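Local structure of Esterase/lipase-like protein (Caldicellulosiruptor lactoaceticus 6A, 6A6O) at residues Leu54-Val59 with Ser86-Asn91; Ile127-Phe132 with Cys162-Ile167; Leu216-Asp221 with Glu228-Phe233. The protein hydrolyses both acetyl esters and beta-1,4-xylosides, with a fold consistent with the alpha/beta hydrolases. All coordinates share one frame; numbering follows the deposited sequence.

How the contacts relate
The three contacts all involve one mixed sheet: contact 1 pairs two of its strands, contact 2 joins a strand to the loop entering another, and contact 3 packs a helix on a strand. Contacts 1 and 2 have centres about 9 Å apart and touch directly: C56 O and I58 N face G128 N and G128 O, each at 2.9 Å, probable hydrogen bonds that set strands 54-60 and 127-132 side by side. Contact 3 touches neither, its centre about 18 Å from that of contact 2 and about 23 Å from that of contact 1. Strand 127-132 runs into a probable nucleophile elbow containing S133; D222, past strand 214-219, probably completes a triad with S133 and H254.

Contact 1: residues Leu54-Val59 with Ser86-Asn91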
ATOM      1  N   LEU A  54       6.497  -4.122  17.825  1.00 34.21           N
ATOM      2  CA  LEU A  54       5.583  -4.834  16.946  1.00 30.49           C
ATOM      3  C   LEU A  54       5.877  -4.544  15.481  1.00 30.05           C
ATOM      4  O   LEU A  54       6.346  -3.455  15.139  1.00 29.31           O
ATOM      5  CB  LEU A  54       4.130  -4.447  17.226  1.00 29.06           C
ATOM      6  CG  LEU A  54       3.602  -4.936  18.566  1.00 37.41           C
ATOM      7  CD1 LEU A  54       2.193  -4.443  18.721  1.00 38.57           C
ATOM      8  CD2 LEU A  54       3.660  -6.443  18.624  1.00 37.81           C
ATOM      9  N   PRO A  55       5.582  -5.493  14.597  1.00 29.12           N
ATOM     10  CA  PRO A  55       5.575  -5.195  13.163  1.00 25.93           C
ATOM     11  C   PRO A  55       4.347  -4.368  12.811  1.00 30.02           C
ATOM     12  O   PRO A  55       3.374  -4.288  13.571  1.00 26.34           O
ATOM     13  CB  PRO A  55       5.516  -6.585  12.522  1.00 27.05           C
ATOM     14  CG  PRO A  55       4.698  -7.373  13.498  1.00 26.26           C
ATOM     15  CD  PRO A  55       5.161  -6.882  14.865  1.00 32.34           C
ATOM     16  N   CYS A  56       4.405  -3.742  11.635  1.00 27.99           N
ATOM     17  CA  CYS A  56       3.417  -2.749  11.240  1.00 25.24           C
ATOM     18  C   CYS A  56       3.084  -2.910   9.763  1.00 26.99           C
ATOM     19  O   CYS A  56       3.977  -3.136   8.946  1.00 24.15           O
ATOM     20  CB  CYS A  56       3.943  -1.325  11.506  1.00 26.27           C
ATOM     21  SG  CYS A  56       3.001  -0.013  10.760  1.00 32.28           S
ATOM     22  N   ILE A  57       1.799  -2.802   9.425  1.00 23.30           N
ATOM     23  CA  ILE A  57       1.352  -2.747   8.036  1.00 24.05           C
ATOM     24  C   ILE A  57       0.554  -1.466   7.837  1.00 25.59           C
ATOM     25  O   ILE A  57      -0.379  -1.185   8.599  1.00 26.84           O
ATOM     26  CB  ILE A  57       0.492  -3.967   7.659  1.00 22.66           C
ATOM     27  CG1 ILE A  57       1.346  -5.245   7.601  1.00 22.94           C
ATOM     28  CG2 ILE A  57      -0.223  -3.711   6.340  1.00 25.90           C
ATOM     29  CD1 ILE A  57       2.252  -5.328   6.355  1.00 23.67           C
ATOM     30  N   ILE A  58       0.903  -0.698   6.810  1.00 22.72           N
ATOM     31  CA  ILE A  58       0.093   0.445   6.399  1.00 25.05           C
ATOM     32  C   ILE A  58      -0.813  -0.012   5.270  1.00 23.76           C
ATOM     33  O   ILE A  58      -0.331  -0.520   4.248  1.00 24.09           O
ATOM     34  CB  ILE A  58       0.963   1.631   5.951  1.00 22.93           C
ATOM     35  CG1 ILE A  58       1.998   1.975   7.024  1.00 25.43           C
ATOM     36  CG2 ILE A  58       0.077   2.838   5.627  1.00 23.86           C
ATOM     37  CD1 ILE A  58       3.039   2.996   6.545  1.00 28.68           C
ATOM     38  N   VAL A  59      -2.114   0.178   5.449  1.00 24.51           N
ATOM     39  CA  VAL A  59      -3.122  -0.297   4.511  1.00 24.64           C
ATOM     40  C   VAL A  59      -3.457   0.817   3.531  1.00 25.23           C
ATOM     41  O   VAL A  59      -3.796   1.936   3.943  1.00 22.81           O
ATOM     42  CB  VAL A  59      -4.380  -0.776   5.245  1.00 23.53           C
ATOM     43  CG1 VAL A  59      -5.460  -1.150   4.221  1.00 22.50           C
ATOM     44  CG2 VAL A  59      -4.039  -1.940   6.151  1.00 24.56           C
ATOM     45  N   SER A  86       0.507  -4.153  14.268  1.00 26.80           N
ATOM     46  CA  SER A  86      -0.011  -2.797  14.373  1.00 27.95           C
ATOM     47  C   SER A  86      -0.267  -2.263  12.977  1.00 28.77           C
ATOM     48  O   SER A  86       0.479  -2.571  12.045  1.00 28.01           O
ATOM     49  CB  SER A  86       0.976  -1.890  15.100  1.00 31.70           C
ATOM     50  OG  SER A  86       0.881  -2.040  16.502  1.00 32.51           O
ATOM     51  N   ALA A  87      -1.318  -1.466  12.821  1.00 25.27           N
ATOM     52  CA  ALA A  87      -1.734  -1.093  11.479  1.00 25.30           C
ATOM     53  C   ALA A  87      -2.105   0.376  11.415  1.00 28.06           C
ATOM     54  O   ALA A  87      -2.386   1.019  12.432  1.00 30.83           O
ATOM     55  CB  ALA A  87      -2.916  -1.944  10.997  1.00 26.40           C
ATOM     56  N   PHE A  88      -2.089   0.896  10.187  1.00 26.65           N
ATOM     57  CA  PHE A  88      -2.588   2.222   9.860  1.00 25.62           C
ATOM     58  C   PHE A  88      -3.379   2.119   8.567  1.00 29.19           C
ATOM     59  O   PHE A  88      -3.117   1.243   7.735  1.00 26.71           O
ATOM     60  CB  PHE A  88      -1.483   3.271   9.617  1.00 26.30           C
ATOM     61  CG  PHE A  88      -0.531   3.478  10.759  1.00 30.02           C
ATOM     62  CD1 PHE A  88       0.490   2.569  11.010  1.00 29.44           C
ATOM     63  CD2 PHE A  88      -0.621   4.622  11.547  1.00 29.98           C
ATOM     64  CE1 PHE A  88       1.384   2.776  12.053  1.00 32.09           C
ATOM     65  CE2 PHE A  88       0.278   4.840  12.586  1.00 29.36           C
ATOM     66  CZ  PHE A  88       1.277   3.918  12.839  1.00 31.06           C
ATOM     67  N   VAL A  89      -4.327   3.035   8.393  1.00 25.18           N
ATOM     68  CA  VAL A  89      -4.952   3.302   7.096  1.00 26.55           C
ATOM     69  C   VAL A  89      -4.317   4.560   6.516  1.00 27.04           C
ATOM     70  O   VAL A  89      -4.298   5.612   7.174  1.00 26.38           O
ATOM     71  CB  VAL A  89      -6.477   3.478   7.231  1.00 25.77           C
ATOM     72  CG1 VAL A  89      -7.084   4.029   5.923  1.00 26.48           C
ATOM     73  CG2 VAL A  89      -7.161   2.159   7.634  1.00 25.81           C
ATOM     74  N   LEU A  90      -3.794   4.475   5.284  1.00 24.18           N
ATOM     75  CA  LEU A  90      -3.298   5.667   4.597  1.00 26.28           C
ATOM     76  C   LEU A  90      -4.434   6.291   3.796  1.00 27.53           C
ATOM     77  O   LEU A  90      -4.927   5.699   2.823  1.00 22.96           O
ATOM     78  CB  LEU A  90      -2.119   5.354   3.679  1.00 25.40           C
ATOM     79  CG  LEU A  90      -1.710   6.579   2.840  1.00 28.34           C
ATOM     80  CD1 LEU A  90      -1.136   7.723   3.724  1.00 27.06           C
ATOM     81  CD2 LEU A  90      -0.694   6.162   1.787  1.00 31.04           C
ATOM     82  N   ASN A  91      -4.840   7.499   4.186  1.00 25.82           N
ATOM     83  CA  ASN A  91      -5.824   8.254   3.424  1.00 26.70           C
ATOM     84  C   ASN A  91      -5.051   9.214   2.532  1.00 30.80           C
ATOM     85  O   ASN A  91      -4.793  10.365   2.885  1.00 29.37           O
ATOM     86  CB  ASN A  91      -6.817   8.947   4.346  1.00 29.94           C
ATOM     87  CG  ASN A  91      -7.845   7.982   4.881  1.00 30.37           C
ATOM     88  OD1 ASN A  91      -8.386   7.166   4.132  1.00 31.56           O
ATOM     89  ND2 ASN A  91      -8.112   8.054   6.185  1.00 31.37           N
TER
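C56 and I57 meet S86, A87 and F88 along two neighbouring parallel strands, which belong to a beta-alpha-beta unit whose crossover is helix 74-82. The strand axes approach to 4.6 Å with 22° between their directions, and five backbone hydrogen bonds join them, from S86 N to P55 O at one end to L90 N to V59 O at the other. The shortest, from V59 N to F88 O at 2.7 Å, is nearly straight, as is the last.

With chi1 of C56 at 167°, SG stands opposite the backbone N and reaches the edge of the F88 ring. SG lies in the ring plane, 3.5 Å from F88 CE1 and 3.6 Å from F88 CD1, a sulfur-aromatic contact. Farther along this face, I58 CG2 meets L90 CB at 3.9 Å.

On the face that bears C56, I58 and F88, helix 101-115 supplies V113 against all three side chains. Over the opposite face lies helix 74-82, with L80 against I57 and V59 and C77 against A87 and V89. At the start of the pair L54 CD1 packs 3.5 Å from S86 OG, a hydroxyl already hydrogen-bonded to L48 N.

Contact 2: residues Ile127-Phe132 with Cys162-Ile167; sequences IGVLGF and CRPDCI
I127 and D165 grip each other through two hydrogen bonds that close a ring between the start of strand 127-132 and the loop entering strand 167-170. I127 N reaches D165 OD2 at 2.9 Å in an almost perfectly straight bond that uses the anti lone pair of the carboxylate oxygen. In return, D165 N donates to I127 O at 2.7 Å, coming from above the carbonyl plane. The carboxylate is brought back beside the strand by its first torsion, which places CG beside the backbone N of D165 (chi1 -65°). OD2 also forms a salt bridge with R114, which would favour a charged carboxylate.

The tight part continues at G128, whose CA lies 3.2 Å from C166 O and 4.0 Å from C166 SG. Parallel pairing then takes over, with V129 N bonded to C166 O at 3.1 Å and V129 paired with I167. V129 CG2 spans the apolar side, 4.1 Å from P164 CB and 4.2 Å from I167 CG1.

Looser is the outer part of the loop, where partly exposed R163 turns away from the strand and its NH2 is hydrogen-bonded to K210 O. Past G131 this central parallel strand leads into a probable nucleophile elbow, as in alpha/beta hydrolases. Strand 54-60 flanks 127-132 on the side away from 167-170, while I110 and R114 of helix 101-115 pack on V129 and I127.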
ATOM      1  N   ILE A 127       8.110  -2.667   8.711  1.00 28.19           N
ATOM      2  CA  ILE A 127       7.048  -1.767   8.280  1.00 23.08           C
ATOM      3  C   ILE A 127       6.752  -2.093   6.825  1.00 25.53           C
ATOM      4  O   ILE A 127       7.555  -1.767   5.943  1.00 25.23           O
ATOM      5  CB  ILE A 127       7.439  -0.292   8.434  1.00 25.73           C
ATOM      6  CG1 ILE A 127       7.681   0.048   9.909  1.00 26.52           C
ATOM      7  CG2 ILE A 127       6.353   0.623   7.850  1.00 25.73           C
ATOM      8  CD1 ILE A 127       8.363   1.381  10.099  1.00 29.39           C
ATOM      9  N   GLY A 128       5.605  -2.727   6.570  1.00 25.11           N
ATOM     10  CA  GLY A 128       5.187  -3.091   5.237  1.00 23.13           C
ATOM     11  C   GLY A 128       3.933  -2.341   4.811  1.00 25.28           C
ATOM     12  O   GLY A 128       3.339  -1.572   5.567  1.00 24.37           O
ATOM     13  N   VAL A 129       3.535  -2.581   3.563  1.00 21.82           N
ATOM     14  CA  VAL A 129       2.344  -1.951   3.010  1.00 21.63           C
ATOM     15  C   VAL A 129       1.451  -3.031   2.415  1.00 21.81           C
ATOM     16  O   VAL A 129       1.924  -4.067   1.935  1.00 22.41           O
ATOM     17  CB  VAL A 129       2.674  -0.875   1.944  1.00 23.53           C
ATOM     18  CG1 VAL A 129       3.432   0.321   2.594  1.00 22.93           C
ATOM     19  CG2 VAL A 129       3.454  -1.504   0.772  1.00 25.49           C
ATOM     20  N   LEU A 130       0.143  -2.785   2.482  1.00 20.75           N
ATOM     21  CA  LEU A 130      -0.866  -3.694   1.951  1.00 22.61           C
ATOM     22  C   LEU A 130      -1.883  -2.843   1.201  1.00 22.73           C
ATOM     23  O   LEU A 130      -2.425  -1.886   1.757  1.00 23.06           O
ATOM     24  CB  LEU A 130      -1.514  -4.515   3.084  1.00 20.31           C
ATOM     25  CG  LEU A 130      -2.574  -5.568   2.724  1.00 21.65           C
ATOM     26  CD1 LEU A 130      -2.671  -6.680   3.761  1.00 23.87           C
ATOM     27  CD2 LEU A 130      -3.956  -4.910   2.546  1.00 21.69           C
ATOM     28  N   GLY A 131      -2.116  -3.152  -0.069  1.00 22.84           N
ATOM     29  CA  GLY A 131      -2.979  -2.334  -0.897  1.00 21.34           C
ATOM     30  C   GLY A 131      -3.961  -3.171  -1.690  1.00 23.43           C
ATOM     31  O   GLY A 131      -3.663  -4.288  -2.104  1.00 21.03           O
ATOM     32  N   PHE A 132      -5.145  -2.593  -1.892  1.00 19.72           N
ATOM     33  CA  PHE A 132      -6.224  -3.168  -2.681  1.00 23.26           C
ATOM     34  C   PHE A 132      -6.443  -2.346  -3.947  1.00 19.93           C
ATOM     35  O   PHE A 132      -6.632  -1.126  -3.868  1.00 22.42           O
ATOM     36  CB  PHE A 132      -7.541  -3.178  -1.898  1.00 24.49           C
ATOM     37  CG  PHE A 132      -7.510  -3.977  -0.632  1.00 23.78           C
ATOM     38  CD1 PHE A 132      -7.083  -3.407   0.561  1.00 23.48           C
ATOM     39  CD2 PHE A 132      -7.944  -5.297  -0.633  1.00 21.90           C
ATOM     40  CE1 PHE A 132      -7.095  -4.151   1.735  1.00 20.82           C
ATOM     41  CE2 PHE A 132      -7.956  -6.043   0.521  1.00 22.09           C
ATOM     42  CZ  PHE A 132      -7.521  -5.473   1.710  1.00 21.99           C
ATOM     43  N   CYS A 162      11.984   5.319   2.656  1.00 25.89           N
ATOM     44  CA  CYS A 162      10.583   5.026   2.383  1.00 25.95           C
ATOM     45  C   CYS A 162      10.383   3.630   1.795  1.00 26.92           C
ATOM     46  O   CYS A 162       9.312   3.345   1.248  1.00 25.13           O
ATOM     47  CB  CYS A 162       9.965   6.089   1.466  1.00 30.73           C
ATOM     48  SG  CYS A 162      10.609   6.113  -0.220  1.00 29.83           S
ATOM     49  N   ARG A 163      11.365   2.746   1.935  1.00 25.39           N
ATOM     50  CA  ARG A 163      11.228   1.390   1.412  1.00 26.12           C
ATOM     51  C   ARG A 163      10.425   0.532   2.384  1.00 25.55           C
ATOM     52  O   ARG A 163      10.806   0.412   3.555  1.00 26.89           O
ATOM     53  CB  ARG A 163      12.597   0.770   1.174  1.00 28.36           C
ATOM     54  CG  ARG A 163      12.535  -0.689   0.767  1.00 25.61           C
ATOM     55  CD  ARG A 163      13.931  -1.300   0.641  1.00 27.48           C
ATOM     56  NE  ARG A 163      13.929  -2.663   0.101  1.00 27.18           N
ATOM     57  CZ  ARG A 163      13.815  -3.761   0.847  1.00 28.17           C
ATOM     58  NH1 ARG A 163      13.673  -3.670   2.166  1.00 29.71           N
ATOM     59  NH2 ARG A 163      13.855  -4.957   0.280  1.00 28.47           N
ATOM     60  N   PRO A 164       9.319  -0.063   1.959  1.00 25.08           N
ATOM     61  CA  PRO A 164       8.616  -0.998   2.842  1.00 24.38           C
ATOM     62  C   PRO A 164       9.394  -2.298   2.978  1.00 25.15           C
ATOM     63  O   PRO A 164      10.137  -2.709   2.081  1.00 25.90           O
ATOM     64  CB  PRO A 164       7.266  -1.205   2.141  1.00 23.79           C
ATOM     65  CG  PRO A 164       7.558  -1.006   0.693  1.00 26.81           C
ATOM     66  CD  PRO A 164       8.702   0.023   0.619  1.00 22.70           C
ATOM     67  N   ASP A 165       9.232  -2.948   4.129  1.00 23.12           N
ATOM     68  CA  ASP A 165       9.939  -4.193   4.382  1.00 22.28           C
ATOM     69  C   ASP A 165       9.217  -5.411   3.805  1.00 23.66           C
ATOM     70  O   ASP A 165       9.809  -6.488   3.736  1.00 25.51           O
ATOM     71  CB  ASP A 165      10.164  -4.337   5.884  1.00 26.02           C
ATOM     72  CG  ASP A 165      11.077  -3.257   6.421  1.00 27.29           C
ATOM     73  OD1 ASP A 165      12.220  -3.164   5.923  1.00 26.90           O
ATOM     74  OD2 ASP A 165      10.646  -2.473   7.299  1.00 28.82           O
ATOM     75  N   CYS A 166       7.963  -5.256   3.387  1.00 23.77           N
ATOM     76  CA  CYS A 166       7.231  -6.273   2.637  1.00 22.79           C
ATOM     77  C   CYS A 166       6.052  -5.580   1.975  1.00 25.72           C
ATOM     78  O   CYS A 166       5.672  -4.468   2.361  1.00 24.16           O
ATOM     79  CB  CYS A 166       6.764  -7.437   3.529  1.00 22.70           C
ATOM     80  SG  CYS A 166       5.380  -7.057   4.666  1.00 28.02           S
ATOM     81  N   ILE A 167       5.468  -6.252   0.978  1.00 24.19           N
ATOM     82  CA  ILE A 167       4.364  -5.715   0.187  1.00 21.71           C
ATOM     83  C   ILE A 167       3.283  -6.782   0.073  1.00 24.22           C
ATOM     84  O   ILE A 167       3.584  -7.932  -0.261  1.00 21.05           O
ATOM     85  CB  ILE A 167       4.821  -5.327  -1.231  1.00 24.44           C
ATOM     86  CG1 ILE A 167       5.948  -4.294  -1.205  1.00 27.67           C
ATOM     87  CG2 ILE A 167       3.652  -4.807  -2.026  1.00 25.59           C
ATOM     88  CD1 ILE A 167       6.633  -4.187  -2.570  1.00 29.46           C
TER

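Contact 3: residues Leu216-Asp221 with Glu228-Phe233; sequences LWHTSD and ENSLLF
Strand 216-219 and the first turns of helix 228-239 run roughly antiparallel, at 152° with 8.5 Å between their axes, in the strand-to-helix half of a beta-alpha-beta unit. H218 and S230 provide the polar link. S230 OG lies in the plane of the imidazole, at its edge, 2.8 Å from H218 ND1 in a nearly straight hydrogen bond. The hydroxyl is held beside the backbone N of S230 (chi1 -73°), from where it meets the ring nitrogen. On the other side of the imidazole, NE2 is hydrogen-bonded to V225 O, in the loop that leads to the helix. With both nitrogens engaged, the ring's rotation is fixed between helix and loop.

Two residues back along the strand, where the side chain again faces the helix, L216 makes the apolar part of the contact with a single methyl. Its CD2 sits 3.8 Å from S230 O and 4.0 Å from F233 CB, and meets F233 CD2 at the same distance as CB. The F233 side chain, with CG anti to its backbone N (chi1 -158°), extends past this methyl toward V207 and S203.

W217 turns from the helix to the other face of the sheet, where its ring stacks on W268 and meets Y171 edge-to-face. Strand 214-219 is flanked by 167-170 and by 244-249, and helix 228-239 is the connection that leads from it to the latter, the sheet's outermost strand at this end.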
ATOM      1  N   LEU A 216       0.822 -11.694  -3.314  1.00 20.14           N
ATOM      2  CA  LEU A 216      -0.256 -11.220  -4.180  1.00 22.22           C
ATOM      3  C   LEU A 216      -1.423 -12.188  -4.154  1.00 20.59           C
ATOM      4  O   LEU A 216      -1.227 -13.403  -4.060  1.00 22.09           O
ATOM      5  CB  LEU A 216       0.171 -11.081  -5.657  1.00 21.75           C
ATOM      6  CG  LEU A 216       1.412 -10.268  -6.005  1.00 22.71           C
ATOM      7  CD1 LEU A 216       2.630 -11.206  -6.031  1.00 23.08           C
ATOM      8  CD2 LEU A 216       1.235  -9.569  -7.357  1.00 20.84           C
ATOM      9  N   TRP A 217      -2.638 -11.648  -4.271  1.00 19.21           N
ATOM     10  CA  TRP A 217      -3.784 -12.504  -4.562  1.00 19.27           C
ATOM     11  C   TRP A 217      -4.763 -11.788  -5.487  1.00 20.03           C
ATOM     12  O   TRP A 217      -4.768 -10.555  -5.596  1.00 20.76           O
ATOM     13  CB  TRP A 217      -4.466 -13.005  -3.273  1.00 20.01           C
ATOM     14  CG  TRP A 217      -5.340 -12.004  -2.568  1.00 20.36           C
ATOM     15  CD1 TRP A 217      -4.957 -11.103  -1.613  1.00 24.05           C
ATOM     16  CD2 TRP A 217      -6.753 -11.824  -2.745  1.00 21.88           C
ATOM     17  NE1 TRP A 217      -6.047 -10.370  -1.183  1.00 21.50           N
ATOM     18  CE2 TRP A 217      -7.159 -10.789  -1.863  1.00 22.35           C
ATOM     19  CE3 TRP A 217      -7.711 -12.430  -3.558  1.00 24.14           C
ATOM     20  CZ2 TRP A 217      -8.489 -10.348  -1.780  1.00 20.83           C
ATOM     21  CZ3 TRP A 217      -9.030 -11.996  -3.475  1.00 24.86           C
ATOM     22  CH2 TRP A 217      -9.403 -10.964  -2.590  1.00 23.45           C
ATOM     23  N   HIS A 218      -5.579 -12.589  -6.178  1.00 21.17           N
ATOM     24  CA  HIS A 218      -6.438 -12.111  -7.261  1.00 21.31           C
ATOM     25  C   HIS A 218      -7.473 -13.190  -7.553  1.00 23.48           C
ATOM     26  O   HIS A 218      -7.256 -14.364  -7.255  1.00 24.26           O
ATOM     27  CB  HIS A 218      -5.614 -11.818  -8.529  1.00 20.69           C
ATOM     28  CG  HIS A 218      -6.021 -10.581  -9.278  1.00 20.29           C
ATOM     29  ND1 HIS A 218      -5.133  -9.564  -9.553  1.00 20.63           N
ATOM     30  CD2 HIS A 218      -7.186 -10.237  -9.885  1.00 20.89           C
ATOM     31  CE1 HIS A 218      -5.749  -8.614 -10.234  1.00 21.91           C
ATOM     32  NE2 HIS A 218      -6.993  -9.005 -10.464  1.00 21.24           N
ATOM     33  N   THR A 219      -8.577 -12.805  -8.192  1.00 22.86           N
ATOM     34  CA  THR A 219      -9.483 -13.805  -8.756  1.00 23.18           C
ATOM     35  C   THR A 219      -9.321 -13.846 -10.270  1.00 22.01           C
ATOM     36  O   THR A 219      -9.118 -12.810 -10.918  1.00 20.55           O
ATOM     37  CB  THR A 219     -10.956 -13.560  -8.379  1.00 22.63           C
ATOM     38  OG1 THR A 219     -11.388 -12.271  -8.840  1.00 24.82           O
ATOM     39  CG2 THR A 219     -11.125 -13.641  -6.884  1.00 22.38           C
ATOM     40  N   SER A 220      -9.387 -15.051 -10.835  1.00 22.53           N
ATOM     41  CA  SER A 220      -9.021 -15.188 -12.237  1.00 21.79           C
ATOM     42  C   SER A 220     -10.040 -14.512 -13.153  1.00 25.40           C
ATOM     43  O   SER A 220      -9.669 -14.013 -14.223  1.00 25.58           O
ATOM     44  CB  SER A 220      -8.829 -16.669 -12.603  1.00 24.81           C
ATOM     45  OG  SER A 220     -10.019 -17.300 -13.042  1.00 23.54           O
ATOM     46  N   ASP A 221     -11.303 -14.438 -12.739  1.00 24.81           N
ATOM     47  CA  ASP A 221     -12.346 -13.867 -13.579  1.00 25.28           C
ATOM     48  C   ASP A 221     -12.694 -12.430 -13.201  1.00 26.25           C
ATOM     49  O   ASP A 221     -13.732 -11.916 -13.648  1.00 27.27           O
ATOM     50  CB  ASP A 221     -13.603 -14.758 -13.543  1.00 26.51           C
ATOM     51  CG  ASP A 221     -14.288 -14.769 -12.184  1.00 28.76           C
ATOM     52  OD1 ASP A 221     -13.742 -14.215 -11.200  1.00 26.03           O
ATOM     53  OD2 ASP A 221     -15.398 -15.341 -12.099  1.00 32.49           O
ATOM     54  N   GLU A 228      -4.214 -10.632 -15.137  1.00 20.58           N
ATOM     55  CA  GLU A 228      -2.907 -10.426 -15.760  1.00 21.11           C
ATOM     56  C   GLU A 228      -2.044  -9.419 -14.999  1.00 24.52           C
ATOM     57  O   GLU A 228      -0.813  -9.488 -15.058  1.00 21.18           O
ATOM     58  CB  GLU A 228      -3.086  -9.943 -17.194  1.00 23.11           C
ATOM     59  CG  GLU A 228      -3.537 -11.040 -18.149  1.00 25.16           C
ATOM     60  CD  GLU A 228      -5.039 -11.037 -18.384  1.00 27.80           C
ATOM     61  OE1 GLU A 228      -5.807 -10.710 -17.450  1.00 24.41           O
ATOM     62  OE2 GLU A 228      -5.461 -11.375 -19.511  1.00 29.97           O
ATOM     63  N   ASN A 229      -2.665  -8.470 -14.293  1.00 21.62           N
ATOM     64  CA  ASN A 229      -1.883  -7.491 -13.539  1.00 20.79           C
ATOM     65  C   ASN A 229      -1.024  -8.168 -12.473  1.00 19.75           C
ATOM     66  O   ASN A 229       0.166  -7.848 -12.326  1.00 21.37           O
ATOM     67  CB  ASN A 229      -2.825  -6.451 -12.910  1.00 20.90           C
ATOM     68  CG  ASN A 229      -3.324  -5.445 -13.926  1.00 21.44           C
ATOM     69  OD1 ASN A 229      -2.646  -4.469 -14.210  1.00 21.65           O
ATOM     70  ND2 ASN A 229      -4.510  -5.692 -14.498  1.00 21.61           N
ATOM     71  N   SER A 230      -1.607  -9.109 -11.721  1.00 20.62           N
ATOM     72  CA  SER A 230      -0.843  -9.842 -10.717  1.00 21.06           C
ATOM     73  C   SER A 230       0.166 -10.775 -11.367  1.00 20.55           C
ATOM     74  O   SER A 230       1.277 -10.930 -10.860  1.00 21.28           O
ATOM     75  CB  SER A 230      -1.761 -10.643  -9.797  1.00 20.24           C
ATOM     76  OG  SER A 230      -2.440  -9.775  -8.906  1.00 22.53           O
ATOM     77  N   LEU A 231      -0.213 -11.420 -12.477  1.00 20.60           N
ATOM     78  CA  LEU A 231       0.718 -12.308 -13.166  1.00 20.46           C
ATOM     79  C   LEU A 231       1.939 -11.543 -13.685  1.00 22.18           C
ATOM     80  O   LEU A 231       3.072 -12.040 -13.601  1.00 21.08           O
ATOM     81  CB  LEU A 231      -0.006 -13.032 -14.312  1.00 18.67           C
ATOM     82  CG  LEU A 231      -1.128 -13.979 -13.871  1.00 21.16           C
ATOM     83  CD1 LEU A 231      -1.950 -14.460 -15.083  1.00 22.61           C
ATOM     84  CD2 LEU A 231      -0.520 -15.164 -13.116  1.00 23.75           C
ATOM     85  N   LEU A 232       1.726 -10.340 -14.233  1.00 20.59           N
ATOM     86  CA  LEU A 232       2.845  -9.523 -14.708  1.00 21.54           C
ATOM     87  C   LEU A 232       3.780  -9.142 -13.568  1.00 21.36           C
ATOM     88  O   LEU A 232       5.007  -9.153 -13.733  1.00 21.73           O
ATOM     89  CB  LEU A 232       2.334  -8.255 -15.403  1.00 23.34           C
ATOM     90  CG  LEU A 232       1.743  -8.404 -16.803  1.00 26.72           C
ATOM     91  CD1 LEU A 232       1.095  -7.092 -17.235  1.00 27.24           C
ATOM     92  CD2 LEU A 232       2.831  -8.802 -17.776  1.00 29.07           C
ATOM     93  N   PHE A 233       3.225  -8.752 -12.416  1.00 19.73           N
ATOM     94  CA  PHE A 233       4.095  -8.365 -11.315  1.00 22.53           C
ATOM     95  C   PHE A 233       4.875  -9.573 -10.807  1.00 24.17           C
ATOM     96  O   PHE A 233       6.071  -9.465 -10.501  1.00 22.78           O
ATOM     97  CB  PHE A 233       3.281  -7.704 -10.196  1.00 20.91           C
ATOM     98  CG  PHE A 233       4.105  -6.830  -9.282  1.00 22.32           C
ATOM     99  CD1 PHE A 233       4.458  -5.538  -9.669  1.00 20.90           C
ATOM    100  CD2 PHE A 233       4.511  -7.289  -8.036  1.00 22.57           C
ATOM    101  CE1 PHE A 233       5.211  -4.720  -8.822  1.00 22.44           C
ATOM    102  CE2 PHE A 233       5.275  -6.484  -7.187  1.00 22.02           C
ATOM    103  CZ  PHE A 233       5.622  -5.194  -7.585  1.00 22.89           C
TER